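Local structure of ubiquitin-conjugating enzyme E2, putative (2Q0V) at residues R107-K110 with N111-H114. The protein probably takes part in ubiquitin conjugation as a member of the E2 enzyme family, which includes Ubc variant proteins. Sequence-based numbering, arbitrary orientation.
Sequences RVIK and NNLH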
loop_
_atom_site.group_PDB
_atom_site.type_symbol
_atom_site.label_atom_id
_atom_site.label_comp_id
_atom_site.label_asym_id
_atom_site.label_seq_id
_atom_site.Cartn_x
_atom_site.Cartn_y
_atom_site.Cartn_z
ATOM N N ARG A 107 7.950 7.880 -3.804
ATOM C CA ARG A 107 6.515 7.911 -3.899
ATOM C C ARG A 107 5.992 7.255 -5.156
ATOM O O ARG A 107 6.673 7.241 -6.190
ATOM C CB ARG A 107 5.841 9.208 -3.386
ATOM C CG ARG A 107 5.503 10.355 -4.280
ATOM C CD ARG A 107 4.444 11.218 -3.506
ATOM N NE ARG A 107 4.628 12.692 -3.543
ATOM C CZ ARG A 107 5.473 13.415 -2.779
ATOM N NH1 ARG A 107 5.517 14.741 -2.919
ATOM N NH2 ARG A 107 6.296 12.840 -1.893
ATOM N N VAL A 108 4.850 6.587 -5.016
ATOM C CA VAL A 108 4.315 5.817 -6.118
ATOM C C VAL A 108 3.794 6.754 -7.205
ATOM O O VAL A 108 3.078 7.725 -6.930
ATOM C CB VAL A 108 3.284 4.732 -5.644
ATOM C CG1 VAL A 108 2.649 3.997 -6.830
ATOM C CG2 VAL A 108 3.990 3.728 -4.697
ATOM N N ILE A 109 4.246 6.494 -8.426
ATOM C CA ILE A 109 3.830 7.239 -9.591
ATOM C C ILE A 109 2.505 6.633 -10.046
ATOM O O ILE A 109 2.466 5.547 -10.613
ATOM C CB ILE A 109 4.903 7.190 -10.712
ATOM C CG1 ILE A 109 6.281 7.560 -10.158
ATOM C CG2 ILE A 109 4.528 8.114 -11.838
ATOM C CD1 ILE A 109 7.452 7.091 -11.045
ATOM N N LYS A 110 1.429 7.354 -9.750
ATOM C CA LYS A 110 0.057 6.936 -9.985
ATOM C C LYS A 110 -0.165 6.368 -11.394
ATOM O O LYS A 110 -0.790 5.329 -11.547
ATOM C CB LYS A 110 -0.873 8.118 -9.673
ATOM C CG LYS A 110 -2.288 8.036 -10.243
ATOM C CD LYS A 110 -3.012 9.395 -10.237
ATOM C CE LYS A 110 -3.419 9.792 -8.799
ATOM N NZ LYS A 110 -4.358 10.979 -8.744
ATOM N N ASN A 111 0.397 7.018 -12.407
ATOM C CA ASN A 111 0.168 6.625 -13.793
ATOM C C ASN A 111 0.948 5.399 -14.257
ATOM O O ASN A 111 0.681 4.851 -15.340
ATOM C CB ASN A 111 0.400 7.810 -14.736
ATOM C CG ASN A 111 -0.688 8.868 -14.620
ATOM O OD1 ASN A 111 -1.874 8.546 -14.457
ATOM N ND2 ASN A 111 -0.293 10.145 -14.704
ATOM N N ASN A 112 1.891 4.961 -13.426
ATOM C CA ASN A 112 2.641 3.730 -13.666
ATOM C C ASN A 112 2.155 2.485 -12.901
ATOM O O ASN A 112 2.824 1.465 -12.906
ATOM C CB ASN A 112 4.119 3.965 -13.369
ATOM C CG ASN A 112 4.724 5.004 -14.248
ATOM O OD1 ASN A 112 4.021 5.734 -14.950
ATOM N ND2 ASN A 112 6.032 5.086 -14.228
ATOM N N LEU A 113 1.014 2.586 -12.230
ATOM C CA LEU A 113 0.417 1.472 -11.505
ATOM C C LEU A 113 -1.085 1.488 -11.854
ATOM O O LEU A 113 -1.762 2.501 -11.608
ATOM C CB LEU A 113 0.674 1.610 -9.991
ATOM C CG LEU A 113 0.495 0.376 -9.088
ATOM C CD1 LEU A 113 1.558 -0.703 -9.359
ATOM C CD2 LEU A 113 0.449 0.706 -7.602
ATOM N N HIS A 114 -1.585 0.395 -12.446
ATOM C CA HIS A 114 -2.978 0.303 -12.916
ATOM C C HIS A 114 -3.975 0.707 -11.872
ATOM O O HIS A 114 -4.783 1.579 -12.115
ATOM C CB HIS A 114 -3.372 -1.101 -13.431
ATOM C CG HIS A 114 -4.863 -1.248 -13.679
ATOM N ND1 HIS A 114 -5.451 -0.994 -14.907
ATOM C CD2 HIS A 114 -5.885 -1.558 -12.836
ATOM C CE1 HIS A 114 -6.759 -1.169 -14.812
ATOM N NE2 HIS A 114 -7.050 -1.508 -13.567
#
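The chi1 of I109, -50°, keeps CG1 beside the backbone N and turns CG2 anti to it, while N112 CG lies anti to its own carbonyl carbon (chi1 -62°); these settings bring the two side chains alongside each other, running in the same direction. The I109 methyl CG2 sits over the face of the N112 amide: it is 3.9 Å from N112 CG and nearly as close to OD1 and ND2, as expected for an atom almost straight above that plane. I109 CD1 extends past the nitrogen end, 4.0 Å from N112 ND2. That nitrogen bonds to the carbonyl oxygen of S100, which should fix the rotation of the amide and keep its flat side against the isoleucine.

The backbone linking them makes two overlapping type I turns, I109-N112 and K110-L113, consistent with the helical phi/psi of K110 and N111 and the near-helical values of N112. N112 N donates to I109 O at 2.9 Å, with an N-H...O angle of 149° and the donor above the carbonyl plane; L113 N reaches K110 O at 3.4 Å, a weak bond. Together they form a short 3-10 segment leading to L113 at the N-cap of helix 114-117, in the loop that follows strand 90-93 of the ubiquitin-conjugating domain; V108 and I109 are backbone-bonded to V91 and C101. Further inward, V108 CG1 meets L113 CD2 at 4.0 Å, while L113 also packs on L132 and E135 of helix 125-135.

Chemically, the contact therefore divides into an apolar join facing the interior and, at the surface, an amide whose nitrogen is hydrogen-bonded to the backbone of S100 while a methyl group rests on its face.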